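Local coordinates for protein D-alanyl-D-alanine carboxypeptidase DacB2 (Mycobacterium tuberculosis H37Rv, PDB 4RYE) that shows D,D-carboxypeptidase activity in vitro and probably trims the D-Ala-D-Ala end of peptidoglycan stem peptides, as a serine enzyme of the penicillin-binding class, at residues A20-V25 against V41-A46; Q32-R37 against R228-A233; H156-I161 against A233-L238. One frame throughout, in Å; residues are numbered along the deposited sequence.

Contact 1 of 3, residues A20-V25 against V41-A46; sequences AQTWIV and VAHPPA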
loop_
_atom_site.group_PDB
_atom_site.type_symbol
_atom_site.label_atom_id
_atom_site.label_comp_id
_atom_site.label_asym_id
_atom_site.label_seq_id
_atom_site.Cartn_x
_atom_site.Cartn_y
_atom_site.Cartn_z
ATOM N N ALA A 20 -8.566 -11.954 -6.654
ATOM C CA ALA A 20 -7.453 -11.213 -7.262
ATOM C C ALA A 20 -7.022 -11.848 -8.582
ATOM O O ALA A 20 -6.772 -13.047 -8.634
ATOM C CB ALA A 20 -6.259 -11.132 -6.302
ATOM N N GLN A 21 -6.926 -11.055 -9.647
ATOM C CA GLN A 21 -6.516 -11.616 -10.936
ATOM C C GLN A 21 -4.992 -11.713 -11.106
ATOM O O GLN A 21 -4.517 -12.537 -11.881
ATOM C CB GLN A 21 -7.179 -10.890 -12.113
ATOM C CG GLN A 21 -8.681 -11.166 -12.216
ATOM C CD GLN A 21 -8.985 -12.642 -12.332
ATOM O OE1 GLN A 21 -8.794 -13.241 -13.390
ATOM N NE2 GLN A 21 -9.446 -13.245 -11.238
ATOM N N THR A 22 -4.234 -10.870 -10.402
ATOM C CA THR A 22 -2.787 -11.074 -10.294
ATOM C C THR A 22 -2.395 -10.985 -8.834
ATOM O O THR A 22 -3.038 -10.282 -8.071
ATOM C CB THR A 22 -1.952 -10.024 -11.066
ATOM O OG1 THR A 22 -1.894 -8.812 -10.306
ATOM C CG2 THR A 22 -2.539 -9.761 -12.475
ATOM N N TRP A 23 -1.344 -11.696 -8.447
ATOM C CA TRP A 23 -0.883 -11.666 -7.063
ATOM C C TRP A 23 0.507 -12.283 -6.983
ATOM O O TRP A 23 0.973 -12.913 -7.944
ATOM C CB TRP A 23 -1.872 -12.388 -6.118
ATOM C CG TRP A 23 -2.277 -13.777 -6.576
ATOM C CD1 TRP A 23 -3.419 -14.122 -7.248
ATOM C CD2 TRP A 23 -1.545 -14.995 -6.385
ATOM N NE1 TRP A 23 -3.434 -15.470 -7.494
ATOM C CE2 TRP A 23 -2.293 -16.030 -6.978
ATOM C CE3 TRP A 23 -0.324 -15.307 -5.778
ATOM C CZ2 TRP A 23 -1.862 -17.361 -6.979
ATOM C CZ3 TRP A 23 0.107 -16.628 -5.783
ATOM C CH2 TRP A 23 -0.657 -17.634 -6.381
ATOM N N ILE A 24 1.167 -12.090 -5.848
ATOM C CA ILE A 24 2.504 -12.650 -5.632
ATOM C C ILE A 24 2.668 -12.888 -4.143
ATOM O O ILE A 24 2.048 -12.208 -3.342
ATOM C CB ILE A 24 3.614 -11.696 -6.173
ATOM C CG1 ILE A 24 4.983 -12.382 -6.200
ATOM C CG2 ILE A 24 3.671 -10.385 -5.379
ATOM C CD1 ILE A 24 6.066 -11.562 -6.923
ATOM N N VAL A 25 3.459 -13.889 -3.773
ATOM C CA VAL A 25 3.796 -14.153 -2.376
ATOM C C VAL A 25 5.307 -14.230 -2.318
ATOM O O VAL A 25 5.925 -15.022 -3.037
ATOM C CB VAL A 25 3.226 -15.498 -1.869
ATOM C CG1 VAL A 25 3.586 -15.701 -0.393
ATOM C CG2 VAL A 25 1.712 -15.541 -2.044
ATOM N N VAL A 41 2.280 -8.494 -14.716
ATOM C CA VAL A 41 1.288 -7.864 -15.587
ATOM C C VAL A 41 0.845 -6.533 -14.976
ATOM O O VAL A 41 0.452 -6.486 -13.806
ATOM C CB VAL A 41 0.074 -8.797 -15.818
ATOM C CG1 VAL A 41 -1.055 -8.054 -16.523
ATOM C CG2 VAL A 41 0.494 -10.028 -16.621
ATOM N N ALA A 42 0.914 -5.451 -15.757
ATOM C CA ALA A 42 0.611 -4.110 -15.243
ATOM C C ALA A 42 -0.886 -3.848 -15.124
ATOM O O ALA A 42 -1.657 -4.150 -16.035
ATOM C CB ALA A 42 1.269 -3.022 -16.112
ATOM N N HIS A 43 -1.280 -3.281 -13.989
ATOM C CA HIS A 43 -2.656 -2.851 -13.737
ATOM C C HIS A 43 -2.579 -1.562 -12.922
ATOM O O HIS A 43 -1.537 -1.255 -12.343
ATOM C CB HIS A 43 -3.440 -3.917 -12.951
ATOM C CG HIS A 43 -3.752 -5.150 -13.740
ATOM N ND1 HIS A 43 -4.647 -5.159 -14.793
ATOM C CD2 HIS A 43 -3.291 -6.421 -13.628
ATOM C CE1 HIS A 43 -4.722 -6.380 -15.292
ATOM N NE2 HIS A 43 -3.908 -7.164 -14.607
ATOM N N PRO A 44 -3.667 -0.786 -12.896
ATOM C CA PRO A 44 -3.669 0.418 -12.055
ATOM C C PRO A 44 -3.561 0.038 -10.581
ATOM O O PRO A 44 -4.169 -0.949 -10.164
ATOM C CB PRO A 44 -5.036 1.051 -12.353
ATOM C CG PRO A 44 -5.382 0.539 -13.756
ATOM C CD PRO A 44 -4.857 -0.872 -13.762
ATOM N N PRO A 45 -2.780 0.801 -9.808
ATOM C CA PRO A 45 -2.528 0.456 -8.407
ATOM C C PRO A 45 -3.553 1.001 -7.414
ATOM O O PRO A 45 -3.605 0.505 -6.286
ATOM C CB PRO A 45 -1.179 1.122 -8.145
ATOM C CG PRO A 45 -1.207 2.352 -9.010
ATOM C CD PRO A 45 -1.890 1.879 -10.281
ATOM N N ALA A 46 -4.352 1.989 -7.816
ATOM C CA ALA A 46 -5.189 2.720 -6.866
ATOM C C ALA A 46 -4.354 3.123 -5.648
ATOM O O ALA A 46 -3.173 3.438 -5.783
ATOM C CB ALA A 46 -6.407 1.892 -6.447
HETATM O O HOH W 1 0.608 -7.964 -11.591
#

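Contact 2 of 3, residues Q32-R37 against R228-A233; sequences QVLAGR and RRLVIA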
loop_
_atom_site.group_PDB
_atom_site.type_symbol
_atom_site.label_atom_id
_atom_site.label_comp_id
_atom_site.label_asym_id
_atom_site.label_seq_id
_atom_site.Cartn_x
_atom_site.Cartn_y
_atom_site.Cartn_z
ATOM N N GLN A 32 13.053 -14.113 -1.894
ATOM C CA GLN A 32 12.553 -15.287 -2.621
ATOM C C GLN A 32 11.085 -15.090 -2.976
ATOM O O GLN A 32 10.311 -14.605 -2.159
ATOM C CB GLN A 32 12.626 -16.551 -1.761
ATOM C CG GLN A 32 14.003 -17.039 -1.366
ATOM C CD GLN A 32 13.917 -18.040 -0.215
ATOM O OE1 GLN A 32 13.911 -17.654 0.959
ATOM N NE2 GLN A 32 13.813 -19.329 -0.549
ATOM N N VAL A 33 10.703 -15.468 -4.188
ATOM C CA VAL A 33 9.287 -15.486 -4.561
ATOM C C VAL A 33 8.746 -16.904 -4.367
ATOM O O VAL A 33 9.281 -17.862 -4.931
ATOM C CB VAL A 33 9.076 -15.003 -6.018
ATOM C CG1 VAL A 33 7.612 -15.114 -6.418
ATOM C CG2 VAL A 33 9.545 -13.557 -6.156
ATOM N N LEU A 34 7.703 -17.041 -3.551
ATOM C CA LEU A 34 7.152 -18.361 -3.238
ATOM C C LEU A 34 6.123 -18.807 -4.268
ATOM O O LEU A 34 6.028 -19.996 -4.604
ATOM C CB LEU A 34 6.524 -18.367 -1.839
ATOM C CG LEU A 34 7.413 -18.292 -0.595
ATOM C CD1 LEU A 34 8.144 -16.979 -0.482
ATOM C CD2 LEU A 34 6.573 -18.499 0.641
ATOM N N ALA A 35 5.340 -17.853 -4.763
ATOM C CA ALA A 35 4.323 -18.150 -5.766
ATOM C C ALA A 35 3.855 -16.854 -6.395
ATOM O O ALA A 35 3.994 -15.793 -5.812
ATOM C CB ALA A 35 3.135 -18.898 -5.132
ATOM N N GLY A 36 3.284 -16.941 -7.587
ATOM C CA GLY A 36 2.768 -15.748 -8.222
ATOM C C GLY A 36 1.801 -16.096 -9.321
ATOM O O GLY A 36 1.870 -17.185 -9.907
ATOM N N ARG A 37 0.870 -15.186 -9.582
ATOM C CA ARG A 37 0.010 -15.315 -10.740
ATOM C C ARG A 37 0.055 -14.015 -11.524
ATOM O O ARG A 37 -0.343 -12.970 -11.003
ATOM C CB ARG A 37 -1.422 -15.626 -10.331
ATOM C CG ARG A 37 -2.337 -15.795 -11.533
ATOM C CD ARG A 37 -3.754 -16.155 -11.130
ATOM N NE ARG A 37 -4.634 -16.186 -12.292
ATOM C CZ ARG A 37 -5.927 -15.888 -12.256
ATOM N NH1 ARG A 37 -6.494 -15.536 -11.109
ATOM N NH2 ARG A 37 -6.652 -15.942 -13.366
ATOM N N ARG A 228 9.454 -16.476 9.951
ATOM C CA ARG A 228 9.532 -16.022 8.560
ATOM C C ARG A 228 8.612 -14.819 8.352
ATOM O O ARG A 228 7.583 -14.705 8.998
ATOM C CB ARG A 228 9.135 -17.157 7.613
ATOM C CG ARG A 228 9.303 -16.840 6.141
ATOM C CD ARG A 228 9.076 -18.066 5.242
ATOM N NE ARG A 228 9.810 -17.882 3.993
ATOM C CZ ARG A 228 9.841 -18.744 2.980
ATOM N NH1 ARG A 228 9.146 -19.868 3.027
ATOM N NH2 ARG A 228 10.561 -18.461 1.904
ATOM N N ARG A 229 8.988 -13.910 7.462
ATOM C CA ARG A 229 8.148 -12.759 7.183
ATOM C C ARG A 229 7.812 -12.730 5.695
ATOM O O ARG A 229 8.698 -12.845 4.845
ATOM C CB ARG A 229 8.856 -11.482 7.646
ATOM C CG ARG A 229 9.345 -11.582 9.104
ATOM C CD ARG A 229 9.687 -10.229 9.712
ATOM N NE ARG A 229 10.870 -9.632 9.099
ATOM C CZ ARG A 229 11.378 -8.456 9.460
ATOM N NH1 ARG A 229 10.801 -7.756 10.424
ATOM N NH2 ARG A 229 12.456 -7.977 8.860
ATOM N N LEU A 230 6.528 -12.589 5.388
ATOM C CA LEU A 230 6.071 -12.658 4.008
ATOM C C LEU A 230 5.452 -11.345 3.588
ATOM O O LEU A 230 4.929 -10.600 4.411
ATOM C CB LEU A 230 5.038 -13.776 3.825
ATOM C CG LEU A 230 5.485 -15.228 4.081
ATOM C CD1 LEU A 230 4.330 -16.203 3.855
ATOM C CD2 LEU A 230 6.689 -15.615 3.208
ATOM N N VAL A 231 5.489 -11.086 2.289
ATOM C CA VAL A 231 4.844 -9.915 1.746
ATOM C C VAL A 231 4.036 -10.365 0.531
ATOM O O VAL A 231 4.496 -11.193 -0.262
ATOM C CB VAL A 231 5.874 -8.813 1.408
ATOM C CG1 VAL A 231 6.931 -9.328 0.440
ATOM C CG2 VAL A 231 5.190 -7.571 0.850
ATOM N N ILE A 232 2.814 -9.866 0.411
ATOM C CA ILE A 232 1.981 -10.255 -0.721
ATOM C C ILE A 232 1.408 -9.019 -1.365
ATOM O O ILE A 232 1.346 -7.955 -0.745
ATOM C CB ILE A 232 0.809 -11.167 -0.307
ATOM C CG1 ILE A 232 -0.174 -10.399 0.578
ATOM C CG2 ILE A 232 1.315 -12.430 0.377
ATOM C CD1 ILE A 232 -1.461 -11.172 0.899
ATOM N N ALA A 233 1.005 -9.164 -2.621
ATOM C CA ALA A 233 0.236 -8.129 -3.298
ATOM C C ALA A 233 -0.816 -8.805 -4.151
ATOM O O ALA A 233 -0.620 -9.926 -4.620
ATOM C CB ALA A 233 1.136 -7.231 -4.141
#

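Contact 3 of 3, residues H156-I161 against A233-L238; sequences HDLVVI and AMMYGL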
loop_
_atom_site.group_PDB
_atom_site.type_symbol
_atom_site.label_atom_id
_atom_site.label_comp_id
_atom_site.label_asym_id
_atom_site.label_seq_id
_atom_site.Cartn_x
_atom_site.Cartn_y
_atom_site.Cartn_z
ATOM N N HIS A 156 4.528 -7.793 -8.441
ATOM C CA HIS A 156 5.961 -7.799 -8.161
ATOM C C HIS A 156 6.465 -6.434 -7.693
ATOM O O HIS A 156 7.100 -6.329 -6.635
ATOM C CB HIS A 156 6.741 -8.269 -9.397
ATOM C CG HIS A 156 8.216 -8.057 -9.293
ATOM N ND1 HIS A 156 8.819 -6.842 -9.565
ATOM C CD2 HIS A 156 9.219 -8.902 -8.946
ATOM C CE1 HIS A 156 10.124 -6.952 -9.394
ATOM N NE2 HIS A 156 10.393 -8.190 -9.022
ATOM N N ASP A 157 6.202 -5.379 -8.463
ATOM C CA ASP A 157 6.656 -4.054 -8.035
ATOM C C ASP A 157 6.040 -3.603 -6.710
ATOM O O ASP A 157 6.703 -2.939 -5.913
ATOM C CB ASP A 157 6.376 -2.988 -9.102
ATOM C CG ASP A 157 7.331 -3.066 -10.272
ATOM O OD1 ASP A 157 8.056 -4.078 -10.380
ATOM O OD2 ASP A 157 7.347 -2.117 -11.097
ATOM N N LEU A 158 4.770 -3.933 -6.479
ATOM C CA LEU A 158 4.134 -3.536 -5.224
ATOM C C LEU A 158 4.858 -4.123 -4.001
ATOM O O LEU A 158 5.072 -3.417 -3.018
ATOM C CB LEU A 158 2.631 -3.886 -5.205
ATOM C CG LEU A 158 1.731 -3.038 -6.110
ATOM C CD1 LEU A 158 0.263 -3.476 -5.970
ATOM C CD2 LEU A 158 1.879 -1.560 -5.771
ATOM N N VAL A 159 5.239 -5.394 -4.052
ATOM C CA VAL A 159 5.937 -5.987 -2.904
ATOM C C VAL A 159 7.363 -5.462 -2.792
ATOM O O VAL A 159 7.905 -5.365 -1.700
ATOM C CB VAL A 159 5.893 -7.547 -2.865
ATOM C CG1 VAL A 159 4.451 -8.038 -2.814
ATOM C CG2 VAL A 159 6.641 -8.190 -4.039
ATOM N N VAL A 160 7.964 -5.115 -3.923
ATOM C CA VAL A 160 9.281 -4.497 -3.908
ATOM C C VAL A 160 9.188 -3.149 -3.207
ATOM O O VAL A 160 10.034 -2.791 -2.371
ATOM C CB VAL A 160 9.831 -4.344 -5.345
ATOM C CG1 VAL A 160 11.058 -3.423 -5.371
ATOM C CG2 VAL A 160 10.173 -5.734 -5.925
ATOM N N ILE A 161 8.149 -2.396 -3.530
ATOM C CA ILE A 161 7.963 -1.084 -2.908
ATOM C C ILE A 161 7.615 -1.236 -1.427
ATOM O O ILE A 161 8.156 -0.523 -0.575
ATOM C CB ILE A 161 6.872 -0.275 -3.659
ATOM C CG1 ILE A 161 7.435 0.230 -4.993
ATOM C CG2 ILE A 161 6.370 0.899 -2.819
ATOM C CD1 ILE A 161 6.382 0.537 -6.061
ATOM N N ALA A 233 1.005 -9.164 -2.621
ATOM C CA ALA A 233 0.236 -8.129 -3.298
ATOM C C ALA A 233 -0.816 -8.805 -4.151
ATOM O O ALA A 233 -0.620 -9.926 -4.620
ATOM C CB ALA A 233 1.136 -7.231 -4.141
HETATM N N MSE A 234 -1.945 -8.135 -4.322
HETATM C CA MSE A 234 -3.060 -8.671 -5.074
HETATM C C MSE A 234 -3.637 -7.515 -5.877
HETATM O O MSE A 234 -3.819 -6.427 -5.341
HETATM C CB MSE A 234 -4.108 -9.223 -4.107
HETATM C CG MSE A 234 -3.638 -10.441 -3.336
HETATM SE SE MSE A 234 -4.613 -10.699 -1.654
HETATM C CE MSE A 234 -6.436 -10.587 -2.330
HETATM N N MSE A 235 -3.890 -7.727 -7.163
HETATM C CA MSE A 235 -4.395 -6.643 -7.998
HETATM C C MSE A 235 -5.593 -7.053 -8.834
HETATM O O MSE A 235 -5.824 -8.245 -9.084
HETATM C CB MSE A 235 -3.308 -6.121 -8.948
HETATM C CG MSE A 235 -1.969 -5.798 -8.321
HETATM SE SE MSE A 235 -0.863 -4.820 -9.625
HETATM C CE MSE A 235 -1.660 -3.038 -9.427
ATOM N N TYR A 236 -6.340 -6.043 -9.274
ATOM C CA TYR A 236 -7.362 -6.202 -10.300
ATOM C C TYR A 236 -8.413 -7.259 -9.968
ATOM O O TYR A 236 -8.714 -8.130 -10.789
ATOM C CB TYR A 236 -6.703 -6.514 -11.645
ATOM C CG TYR A 236 -7.551 -6.111 -12.814
ATOM C CD1 TYR A 236 -7.896 -4.783 -13.009
ATOM C CD2 TYR A 236 -8.009 -7.051 -13.720
ATOM C CE1 TYR A 236 -8.678 -4.399 -14.085
ATOM C CE2 TYR A 236 -8.789 -6.682 -14.797
ATOM C CZ TYR A 236 -9.122 -5.354 -14.974
ATOM O OH TYR A 236 -9.902 -4.973 -16.044
ATOM N N GLY A 237 -8.987 -7.172 -8.772
ATOM C CA GLY A 237 -9.929 -8.184 -8.333
ATOM C C GLY A 237 -11.282 -7.641 -7.950
ATOM O O GLY A 237 -11.407 -6.481 -7.551
ATOM N N LEU A 238 -12.306 -8.481 -8.089
ATOM C CA LEU A 238 -13.640 -8.140 -7.636
ATOM C C LEU A 238 -14.220 -9.310 -6.850
ATOM O O LEU A 238 -14.154 -10.458 -7.293
ATOM C CB LEU A 238 -14.544 -7.796 -8.822
ATOM C CG LEU A 238 -14.202 -6.507 -9.570
ATOM C CD1 LEU A 238 -15.098 -6.329 -10.785
ATOM C CD2 LEU A 238 -14.293 -5.300 -8.647
#

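Contact 1 of 3, residues A20-V25 against V41-A46
The methyl group of T22 lies against the edge of the H43 imidazole, close to the ring plane, and the two side chains cross obliquely as they meet. T22 CG2 touches the ring at H43 CD2, 3.6 Å away, and lies equally near H43 NE2, so the methyl straddles the CD2-NE2 bond. With chi1 of T22 at 79°, the hydroxyl sits between the backbone N and the carbonyl carbon, while the methyl, anti to the carbonyl carbon, is carried to the histidine. The same methyl comes more loosely to V41, with T22 CG2 4.4 Å from V41 CB. The two branches of the threonine thus divide the work, CG2 making the apolar contacts and OG1 the polar one. A water links the segments: T22 OG1 donates to it at 2.9 Å, and the water donates a hydrogen bond to V41 O at 2.7 Å. No direct hydrogen bond joins 20-25 to 41-46.

T22 opens strand 22-27 of the antiparallel sheet that is a hallmark of the penicillin-binding and beta-lactamase clan. Q21 and T22 both face M235 of strand 228-237, forming a classic beta bulge at the start of the strand. Segment 41-46 belongs to the loop between strand 32-37 and helix 50-60 and ends just before S47, the inferred acyl-ester serine. The H43 ring also stacks with that of Y236, so this loop is attached to the sheet through both T22 and the turn after M235. Further along, P45 O accepts hydrogen bonds from T48 OG1 and T218 OG1.

Contact 2 of 3, residues Q32-R37 against R228-A233
L34 and R228 bury the most surface here, across two strands of the same antiparallel sheet that are not neighbours: strand 22-27 runs between them, and the segment axes come no closer than 9.2 Å. The contact is therefore made by side chains reaching over the middle strand on one face of the sheet. L34 and R228 approach from opposite directions. The leucine lies over one face of the guanidinium, with L34 CD2 3.6 Å above its plane and displaced toward the rim; the other methyl, L34 CD1, is 3.7 Å from R228 NH2. R228 gets there by a long reach, CG anti to the backbone N (chi1 -175°) and the chain extended from CG to NE. Its charge is paired with D27 on the middle strand, through a salt bridge from R228 NE to D27 OD2 that helps fix the flat group beside the leucine.

L34 also sits in a classic beta bulge, where it and A35 both face V25. Q32 adds a looser polar approach: its OE1 hydrogen bonds to S30 OG and lies 3.6 Å from R228 NH2, without a hydrogen bond to the arginine. The amide and guanidinium planes are 34° apart. Deeper in the sheet, L230 crosses L34 at about a right angle and continues the apolar patch, L34 CD2 meeting L230 CD2 at 3.9 Å.

Contact 3 of 3, residues H156-I161 against A233-L238
With chi1 at -71° and the chain extended beyond CG, L158 holds CG anti to its carbonyl carbon and extends CD1 toward M235, a selenomethionine. M235 turns its own CG beside the backbone N (chi1 -49°) and bends at its last torsion, so the two side chains reach toward each other, tip to tip. L158 CD1 lies 4.0 Å from M235 CE and is as close to M235 CG, touching both the end and the base of the bent chain. Nearer the helix backbone, L158 CB rests on the methyl of A233, at 3.8 Å from A233 CB. V159 comes to the same alanine with one branch: V159 CG1 is 3.7 Å from A233 CB and also packs on the backbone, 3.6 Å from A233 N. The alanine methyl therefore touches two consecutive helix residues.

This is helix-on-sheet packing in the beta-lactamase/penicillin-binding (DD-peptidase) fold, helix 155-166 lying against strand 228-237 with the segment axes 8.0 Å apart and their directions at 142°. Alternation along the strand assigns its two faces: A233 and M235 turn to this helix, whereas M234 points away and packs on helix 246-259. V159 also touches I24 of the adjoining strand 22-27, and I161 faces V51 and L55 of helix 50-60.

At the start of the segment, H156 and D157 pair side by side. H156 ND1 donates to D157 OD1 at 3.0 Å, the acceptor lying in the imidazole plane, and D157 OD2 is held in turn by T136 OG1 and S135 N.

Overall arrangement
Contacts 1 and 3 nearly coincide, with centres about 4 Å apart, and are joined by probable backbone hydrogen bonds between strands 22-27 and 228-237: T22 O to M235 N at 2.8 Å and I24 N to A233 O at 3.1 Å. Contact 2 lies farther along the same sheet, its centre about 13 Å from that of contact 1 and 11 Å from that of contact 3, with which it shares A233. A probable hydrogen bond between V25 O and L34 N, 2.7 Å, ties contact 1 to contact 2. From contact 3, the L158 side chain is about 10 Å from those of S47 and K50, the inferred nucleophile and probable proton acceptor.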